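Long-range contacts in similar to yteR (Bacilus subtilis) (Clostridium acetobutylicum, PDB 4WU0), which is probably an unsaturated rhamnogalacturonan hydrolase of glycoside hydrolase family 105, acting on fragments of the pectin rhamnogalacturonan: residues D75-K81 / Y133-F138; I84-K88 / K144-E148; L102-I106 / F138-Y142. All coordinates share one frame; numbering follows the deposited sequence.

Interaction 1 of 3, residues D75-K81 / Y133-F138; sequences DHLNNGK and YMGATF
A buried cation-pi contact, reinforced by a hydrogen bond from the same lysine, joins K81 to Y133 where the turn leading into helix 80-90 packs against helix 129-146. The ammonium of K81 stands over one face of the Y133 ring, with NZ 3.2 Å from the ring centroid and only 12° off its normal. Beyond CG the lysine chain is fully extended, which carries NZ across the flank of helix 129-146 to the backbone of Y133. There NZ donates to Y133 O at 2.8 Å, coming from above the carbonyl plane, and within its own segment to N78 OD1, also at 2.8 Å and in the carbonyl plane. The ammonium is thus gripped by two oxygens and an aromatic face, with D32 of helix 25-41 also touching the lysine, an environment likely to favour the protonated amine. N78 is fixed in turn: its ND2 and Y133 OH share a water, and the same ND2 also donates to Y25 O. Its CB and CG lie 3.8 Å from M134 SD, the sulfur sitting in plane at an edge of the Y133 ring. Toward the F138 end of the contact, L77 O lies over one face of the F138 ring, 3.5 Å from CG, and L77 CB packs against F138 CD2. G80, without a side chain, lets F138 CE1 come within 3.5 Å of its CA. The type I turn from L77 to G80 packs on helix 129-146, while helix 199-215 flanks Y133 and T137, and helix 93-108 meets L77 and F138.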
loop_
_atom_site.group_PDB
_atom_site.type_symbol
_atom_site.label_atom_id
_atom_site.label_comp_id
_atom_site.label_asym_id
_atom_site.label_seq_id
_atom_site.Cartn_x
_atom_site.Cartn_y
_atom_site.Cartn_z
ATOM N N ASP A 75 7.981 -3.314 6.967
ATOM C CA ASP A 75 6.521 -3.357 7.171
ATOM C C ASP A 75 6.135 -2.663 8.451
ATOM O O ASP A 75 5.037 -2.096 8.544
ATOM C CB ASP A 75 5.954 -4.777 7.253
ATOM C CG ASP A 75 5.974 -5.511 5.944
ATOM O OD1 ASP A 75 6.100 -4.881 4.881
ATOM O OD2 ASP A 75 5.863 -6.747 5.976
ATOM N N HIS A 76 7.012 -2.730 9.451
ATOM C CA HIS A 76 6.721 -2.179 10.773
ATOM C C HIS A 76 6.656 -0.657 10.824
ATOM O O HIS A 76 6.241 -0.107 11.842
ATOM C CB HIS A 76 7.764 -2.651 11.780
ATOM C CG HIS A 76 7.566 -4.057 12.216
ATOM N ND1 HIS A 76 6.558 -4.850 11.715
ATOM C CD2 HIS A 76 8.221 -4.814 13.123
ATOM C CE1 HIS A 76 6.607 -6.038 12.292
ATOM N NE2 HIS A 76 7.605 -6.039 13.150
ATOM N N LEU A 77 7.029 0.027 9.743
ATOM C CA LEU A 77 6.918 1.482 9.675
ATOM C C LEU A 77 5.549 1.977 9.218
ATOM O O LEU A 77 5.189 3.122 9.463
ATOM C CB LEU A 77 8.005 2.069 8.773
ATOM C CG LEU A 77 9.423 1.748 9.239
ATOM C CD1 LEU A 77 10.413 2.394 8.290
ATOM C CD2 LEU A 77 9.697 2.205 10.667
ATOM N N ASN A 78 4.786 1.136 8.539
ATOM C CA ASN A 78 3.572 1.640 7.916
ATOM C C ASN A 78 2.583 2.257 8.906
ATOM O O ASN A 78 1.930 3.246 8.599
ATOM C CB ASN A 78 2.840 0.570 7.144
ATOM C CG ASN A 78 1.798 1.180 6.222
ATOM O OD1 ASN A 78 2.137 1.967 5.349
ATOM N ND2 ASN A 78 0.535 0.879 6.448
ATOM N N ASN A 79 2.466 1.651 10.080
ATOM C CA ASN A 79 1.504 2.098 11.077
ATOM C C ASN A 79 1.892 3.446 11.701
ATOM O O ASN A 79 1.112 4.046 12.411
ATOM C CB ASN A 79 1.308 1.022 12.142
ATOM C CG ASN A 79 0.545 -0.173 11.640
ATOM O OD1 ASN A 79 -0.071 -0.149 10.573
ATOM N ND2 ASN A 79 0.563 -1.240 12.420
ATOM N N GLY A 80 3.084 3.948 11.391
ATOM C CA GLY A 80 3.412 5.304 11.748
ATOM C C GLY A 80 2.527 6.345 11.069
ATOM O O GLY A 80 2.352 7.451 11.572
ATOM N N LYS A 81 1.992 6.030 9.898
ATOM C CA LYS A 81 1.138 6.978 9.198
ATOM C C LYS A 81 -0.107 7.306 10.008
ATOM O O LYS A 81 -0.431 8.481 10.185
ATOM C CB LYS A 81 0.748 6.449 7.834
ATOM C CG LYS A 81 1.931 6.173 6.930
ATOM C CD LYS A 81 1.481 5.359 5.748
ATOM C CE LYS A 81 2.608 5.050 4.795
ATOM N NZ LYS A 81 2.086 4.233 3.649
ATOM N N TYR A 133 5.796 1.468 -0.091
ATOM C CA TYR A 133 4.608 2.022 0.549
ATOM C C TYR A 133 4.795 2.055 2.058
ATOM O O TYR A 133 4.432 3.039 2.704
ATOM C CB TYR A 133 3.372 1.179 0.233
ATOM C CG TYR A 133 2.101 1.762 0.794
ATOM C CD1 TYR A 133 1.525 2.879 0.223
ATOM C CD2 TYR A 133 1.489 1.214 1.906
ATOM C CE1 TYR A 133 0.375 3.399 0.732
ATOM C CE2 TYR A 133 0.331 1.732 2.420
ATOM C CZ TYR A 133 -0.234 2.819 1.830
ATOM O OH TYR A 133 -1.418 3.338 2.330
ATOM N N MET A 134 5.369 0.989 2.624
ATOM C CA MET A 134 5.484 0.890 4.085
ATOM C C MET A 134 6.517 1.845 4.665
ATOM O O MET A 134 6.362 2.352 5.786
ATOM C CB MET A 134 5.876 -0.521 4.516
ATOM C CG MET A 134 5.121 -1.639 3.821
ATOM S SD MET A 134 3.357 -1.523 4.033
ATOM C CE MET A 134 2.846 -2.829 2.892
ATOM N N GLY A 135 7.609 2.009 3.931
ATOM C CA GLY A 135 8.817 2.638 4.447
ATOM C C GLY A 135 9.026 4.027 3.896
ATOM O O GLY A 135 8.794 4.987 4.589
ATOM N N ALA A 136 9.449 4.107 2.640
ATOM C CA ALA A 136 9.697 5.394 2.006
ATOM C C ALA A 136 8.513 6.343 2.120
ATOM O O ALA A 136 8.699 7.530 2.390
ATOM C CB ALA A 136 10.063 5.194 0.557
ATOM N N THR A 137 7.295 5.833 1.928
ATOM C CA THR A 137 6.104 6.676 2.005
ATOM C C THR A 137 5.817 7.168 3.433
ATOM O O THR A 137 5.407 8.315 3.630
ATOM C CB THR A 137 4.858 5.973 1.384
ATOM O OG1 THR A 137 5.159 5.621 0.031
ATOM C CG2 THR A 137 3.624 6.843 1.392
ATOM N N PHE A 138 5.987 6.308 4.423
ATOM C CA PHE A 138 5.861 6.750 5.798
ATOM C C PHE A 138 6.911 7.818 6.090
ATOM O O PHE A 138 6.617 8.850 6.709
ATOM C CB PHE A 138 6.062 5.607 6.783
ATOM C CG PHE A 138 6.464 6.079 8.160
ATOM C CD1 PHE A 138 5.565 6.761 8.956
ATOM C CD2 PHE A 138 7.752 5.894 8.640
ATOM C CE1 PHE A 138 5.942 7.228 10.235
ATOM C CE2 PHE A 138 8.120 6.346 9.905
ATOM C CZ PHE A 138 7.205 7.007 10.699
HETATM O O HOH W 1 -1.288 2.963 5.135
#

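Interaction 2 of 3, residues I84-K88 / K144-E148; sequences ITLFK and KEFGE
The F146 ring carries the CG of its own neighbour E145 over one face, 3.4 Å above the plane and centred, while F87 and I84 of helix 80-90 meet its edge. F87 CD2 lies 4.0 Å from F146 CZ, close to the plane of the F146 ring, and I84 CG1 reaches F146 CE2 at 4.3 Å. The edge of F146 meets the F87 ring obliquely, and the two are not stacked face to face. F146 also takes part in a cation-pi contact with R96 of helix 93-108, and its ring meets that of Y142 one turn earlier in helix 129-146.

Beside this apolar patch runs a salt bridge, K88 NZ to E145 OE1 at 3.0 Å. The two side chains reach toward each other from their separate helices. E145 leaves the helix with CG anti to the backbone N (chi1 -174°) and then bends at chi2, which lays CG over the phenylalanine and turns the carboxylate toward the lysine. The stem of K88 is straight as far as CD, which lies 3.5 Å from E145 OE1; bends at chi3 and chi4 then fold NZ back onto that oxygen, on its syn side and 29° out of the carboxylate plane. The pair lies toward solvent, where its strength is probably modest. Ring edge and salt bridge together join helices 80-90 and 129-146 at the surface of the (alpha/alpha)6 barrel known for families GH88 and GH105.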
loop_
_atom_site.group_PDB
_atom_site.type_symbol
_atom_site.label_atom_id
_atom_site.label_comp_id
_atom_site.label_asym_id
_atom_site.label_seq_id
_atom_site.Cartn_x
_atom_site.Cartn_y
_atom_site.Cartn_z
ATOM N N ILE A 84 0.773 9.618 12.864
ATOM C CA ILE A 84 0.850 11.024 12.484
ATOM C C ILE A 84 -0.526 11.652 12.538
ATOM O O ILE A 84 -0.706 12.752 13.082
ATOM C CB ILE A 84 1.518 11.216 11.110
ATOM C CG1 ILE A 84 2.968 10.758 11.188
ATOM C CG2 ILE A 84 1.468 12.682 10.663
ATOM C CD1 ILE A 84 3.670 10.664 9.843
ATOM N N THR A 85 -1.502 10.957 11.963
ATOM C CA THR A 85 -2.865 11.453 11.933
ATOM C C THR A 85 -3.397 11.640 13.351
ATOM O O THR A 85 -3.999 12.669 13.671
ATOM C CB THR A 85 -3.723 10.474 11.133
ATOM O OG1 THR A 85 -3.245 10.470 9.779
ATOM C CG2 THR A 85 -5.199 10.850 11.174
ATOM N N LEU A 86 -3.149 10.670 14.213
ATOM C CA LEU A 86 -3.632 10.760 15.586
ATOM C C LEU A 86 -2.928 11.869 16.356
ATOM O O LEU A 86 -3.558 12.549 17.173
ATOM C CB LEU A 86 -3.461 9.439 16.322
ATOM C CG LEU A 86 -4.452 8.334 15.968
ATOM C CD1 LEU A 86 -3.968 6.986 16.475
ATOM C CD2 LEU A 86 -5.827 8.655 16.534
ATOM N N PHE A 87 -1.628 12.049 16.124
ATOM C CA PHE A 87 -0.916 13.119 16.817
ATOM C C PHE A 87 -1.459 14.482 16.390
ATOM O O PHE A 87 -1.649 15.368 17.227
ATOM C CB PHE A 87 0.590 13.063 16.583
ATOM C CG PHE A 87 1.339 14.153 17.310
ATOM C CD1 PHE A 87 1.322 14.204 18.690
ATOM C CD2 PHE A 87 2.033 15.118 16.620
ATOM C CE1 PHE A 87 1.994 15.216 19.377
ATOM C CE2 PHE A 87 2.711 16.123 17.296
ATOM C CZ PHE A 87 2.692 16.165 18.666
ATOM N N LYS A 88 -1.708 14.649 15.094
ATOM C CA LYS A 88 -2.243 15.910 14.591
ATOM C C LYS A 88 -3.655 16.175 15.128
ATOM O O LYS A 88 -3.994 17.320 15.465
ATOM C CB LYS A 88 -2.219 15.953 13.056
ATOM C CG LYS A 88 -0.799 15.956 12.449
ATOM C CD LYS A 88 -0.818 15.964 10.908
ATOM C CE LYS A 88 -1.309 17.292 10.333
ATOM N NZ LYS A 88 -0.519 18.451 10.856
ATOM N N LYS A 144 7.485 15.538 6.194
ATOM C CA LYS A 144 6.532 16.632 5.987
ATOM C C LYS A 144 6.141 17.261 7.321
ATOM O O LYS A 144 6.064 18.480 7.442
ATOM C CB LYS A 144 5.283 16.122 5.259
ATOM C CG LYS A 144 4.179 17.173 4.977
ATOM C CD LYS A 144 4.692 18.236 4.022
ATOM C CE LYS A 144 3.574 19.062 3.389
ATOM N NZ LYS A 144 2.669 19.654 4.400
ATOM N N GLU A 145 5.919 16.426 8.326
ATOM C CA GLU A 145 5.464 16.911 9.627
ATOM C C GLU A 145 6.577 17.364 10.572
ATOM O O GLU A 145 6.410 18.354 11.297
ATOM C CB GLU A 145 4.595 15.824 10.299
ATOM C CG GLU A 145 3.928 16.251 11.609
ATOM C CD GLU A 145 2.845 17.325 11.433
ATOM O OE1 GLU A 145 2.283 17.462 10.315
ATOM O OE2 GLU A 145 2.572 18.041 12.428
ATOM N N PHE A 146 7.707 16.658 10.567
ATOM C CA PHE A 146 8.716 16.821 11.614
ATOM C C PHE A 146 10.154 16.976 11.138
ATOM O O PHE A 146 11.030 17.263 11.945
ATOM C CB PHE A 146 8.781 15.564 12.485
ATOM C CG PHE A 146 7.470 15.124 13.050
ATOM C CD1 PHE A 146 6.856 15.830 14.069
ATOM C CD2 PHE A 146 6.879 13.944 12.608
ATOM C CE1 PHE A 146 5.650 15.385 14.597
ATOM C CE2 PHE A 146 5.692 13.503 13.145
ATOM C CZ PHE A 146 5.083 14.216 14.131
ATOM N N GLY A 147 10.420 16.689 9.873
ATOM C CA GLY A 147 11.771 16.305 9.459
ATOM C C GLY A 147 12.419 17.491 8.822
ATOM O O GLY A 147 11.899 18.610 8.885
ATOM N N GLU A 148 13.583 17.258 8.231
ATOM C CA GLU A 148 14.230 18.267 7.437
ATOM C C GLU A 148 13.965 17.934 5.987
ATOM O O GLU A 148 14.089 16.784 5.587
ATOM C CB GLU A 148 15.733 18.270 7.670
ATOM C CG GLU A 148 16.156 18.623 9.070
ATOM C CD GLU A 148 17.661 18.815 9.175
ATOM O OE1 GLU A 148 18.417 17.932 8.716
ATOM O OE2 GLU A 148 18.095 19.857 9.689
#

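Interaction 3 of 3, residues L102-I106 / F138-Y142; sequences LRKQI and FYAKY
A chi1 of 172° swings CG of R103 away from its backbone N, and with a bend at chi2 the side chain lays its aliphatic stem across Y142 and brings its guanidinium beside Y139. Both tyrosines likewise point their rings from helix 129-146 to helix 93-108. R103 CB makes a CH-pi contact over one face of Y142, 4.0 Å from the ring centroid, and CD stands over the same ring nearer its rim. The guanidinium plane is turned 73° from that ring and has Y142 CE1 at its edge, whereas Y139 OH lies over one of its faces, 3.6 Å from R103 NH2. The polar ends are held by outside partners: E151 accepts from both R103 NH2 and Y139 OH, D107 pairs with R103 NH1, and Y142 OH is bonded to R96.

The two segments cross at -115°, with their axes 11.3 Å apart, a wide spacing bridged by long and aromatic side chains in this (alpha/alpha)6 barrel of the six-hairpin glycosidases. On the inner side, I106 CD1 sits over a face of Y139, 3.7 Å from its CG, in a second CH-pi contact; I106 CG2 adds a touch at CE2. I106 CD1 also reaches F138 CE2 at 4.2 Å. L102 CB approaches F138 CZ at an equal distance, meeting the ring obliquely, while L83 of helix 80-90 packs on L102.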
loop_
_atom_site.group_PDB
_atom_site.type_symbol
_atom_site.label_atom_id
_atom_site.label_comp_id
_atom_site.label_asym_id
_atom_site.label_seq_id
_atom_site.Cartn_x
_atom_site.Cartn_y
_atom_site.Cartn_z
ATOM N N LEU A 102 9.733 4.874 15.902
ATOM C CA LEU A 102 9.744 4.341 14.556
ATOM C C LEU A 102 10.787 5.039 13.699
ATOM O O LEU A 102 11.487 4.396 12.926
ATOM C CB LEU A 102 8.366 4.498 13.901
ATOM C CG LEU A 102 7.255 3.659 14.533
ATOM C CD1 LEU A 102 5.913 4.067 13.922
ATOM C CD2 LEU A 102 7.486 2.152 14.352
ATOM N N ARG A 103 10.900 6.357 13.833
ATOM C CA ARG A 103 11.859 7.110 13.041
ATOM C C ARG A 103 13.291 6.647 13.305
ATOM O O ARG A 103 14.140 6.684 12.406
ATOM C CB ARG A 103 11.699 8.609 13.312
ATOM C CG ARG A 103 12.771 9.487 12.697
ATOM C CD ARG A 103 12.754 9.452 11.192
ATOM N NE ARG A 103 13.767 10.335 10.636
ATOM C CZ ARG A 103 15.058 10.025 10.544
ATOM N NH1 ARG A 103 15.497 8.839 10.969
ATOM N NH2 ARG A 103 15.914 10.882 10.012
ATOM N N LYS A 104 13.568 6.227 14.541
ATOM C CA LYS A 104 14.898 5.730 14.890
ATOM C C LYS A 104 15.288 4.496 14.049
ATOM O O LYS A 104 16.455 4.270 13.797
ATOM C CB LYS A 104 14.987 5.445 16.397
ATOM C CG LYS A 104 16.312 4.890 16.883
ATOM C CD LYS A 104 17.449 5.808 16.522
ATOM C CE LYS A 104 18.777 5.365 17.122
ATOM N NZ LYS A 104 19.910 6.040 16.441
ATOM N N GLN A 105 14.321 3.710 13.599
ATOM C CA GLN A 105 14.637 2.564 12.743
ATOM C C GLN A 105 15.322 2.998 11.443
ATOM O O GLN A 105 16.211 2.331 10.937
ATOM C CB GLN A 105 13.368 1.781 12.406
ATOM C CG GLN A 105 13.655 0.491 11.661
ATOM C CD GLN A 105 12.415 -0.356 11.430
ATOM O OE1 GLN A 105 11.554 -0.486 12.299
ATOM N NE2 GLN A 105 12.336 -0.955 10.242
ATOM N N ILE A 106 14.892 4.136 10.913
ATOM C CA ILE A 106 15.422 4.643 9.661
ATOM C C ILE A 106 16.896 4.993 9.765
ATOM O O ILE A 106 17.625 4.915 8.775
ATOM C CB ILE A 106 14.543 5.813 9.152
ATOM C CG1 ILE A 106 13.206 5.244 8.709
ATOM C CG2 ILE A 106 15.198 6.546 7.990
ATOM C CD1 ILE A 106 12.105 6.287 8.471
ATOM N N PHE A 138 5.987 6.308 4.423
ATOM C CA PHE A 138 5.861 6.750 5.798
ATOM C C PHE A 138 6.911 7.818 6.090
ATOM O O PHE A 138 6.617 8.850 6.709
ATOM C CB PHE A 138 6.062 5.607 6.783
ATOM C CG PHE A 138 6.464 6.079 8.160
ATOM C CD1 PHE A 138 5.565 6.761 8.956
ATOM C CD2 PHE A 138 7.752 5.894 8.640
ATOM C CE1 PHE A 138 5.942 7.228 10.235
ATOM C CE2 PHE A 138 8.120 6.346 9.905
ATOM C CZ PHE A 138 7.205 7.007 10.699
ATOM N N TYR A 139 8.139 7.561 5.640
ATOM C CA TYR A 139 9.246 8.480 5.878
ATOM C C TYR A 139 8.903 9.853 5.277
ATOM O O TYR A 139 9.117 10.882 5.898
ATOM C CB TYR A 139 10.546 7.881 5.297
ATOM C CG TYR A 139 11.828 8.595 5.618
ATOM C CD1 TYR A 139 11.903 9.550 6.624
ATOM C CD2 TYR A 139 12.994 8.275 4.933
ATOM C CE1 TYR A 139 13.082 10.189 6.893
ATOM C CE2 TYR A 139 14.171 8.910 5.203
ATOM C CZ TYR A 139 14.215 9.862 6.181
ATOM O OH TYR A 139 15.415 10.500 6.440
ATOM N N ALA A 140 8.308 9.872 4.087
ATOM C CA ALA A 140 7.892 11.136 3.484
ATOM C C ALA A 140 6.864 11.879 4.327
ATOM O O ALA A 140 6.961 13.090 4.521
ATOM C CB ALA A 140 7.344 10.898 2.067
ATOM N N LYS A 141 5.854 11.161 4.815
ATOM C CA LYS A 141 4.854 11.787 5.673
ATOM C C LYS A 141 5.487 12.296 6.962
ATOM O O LYS A 141 5.125 13.354 7.457
ATOM C CB LYS A 141 3.699 10.822 5.935
ATOM C CG LYS A 141 2.934 10.496 4.640
ATOM C CD LYS A 141 1.865 9.458 4.836
ATOM C CE LYS A 141 0.981 9.352 3.588
ATOM N NZ LYS A 141 0.162 10.587 3.364
ATOM N N TYR A 142 6.445 11.549 7.499
ATOM C CA TYR A 142 7.109 11.951 8.721
ATOM C C TYR A 142 7.900 13.240 8.477
ATOM O O TYR A 142 7.845 14.177 9.272
ATOM C CB TYR A 142 8.047 10.842 9.196
ATOM C CG TYR A 142 8.660 11.110 10.544
ATOM C CD1 TYR A 142 9.793 11.896 10.660
ATOM C CD2 TYR A 142 8.103 10.598 11.699
ATOM C CE1 TYR A 142 10.352 12.159 11.893
ATOM C CE2 TYR A 142 8.654 10.851 12.913
ATOM C CZ TYR A 142 9.757 11.648 13.016
ATOM O OH TYR A 142 10.301 11.894 14.259
#

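How the interactions relate
Helix 129-146 takes part in all three contacts. Interactions 1 and 2 pair it with the start and the later turns of helix 80-90, interaction 3 with the next helix, 93-108. Interactions 1 and 3 are buried, their centres about 7 Å apart, and share F138; L102 CD1 also packs on G80 CA. Interaction 2 is at the surface, its centre about 19 Å from the centre of the chain, and touches the others through I84. Chemistry follows position: interaction 1 turns on a buried charge, interaction 3 relies on CH-pi contacts of aliphatic groups over tyrosine faces, and the outer contact adds a direct salt bridge to the edge contact of an aromatic ring.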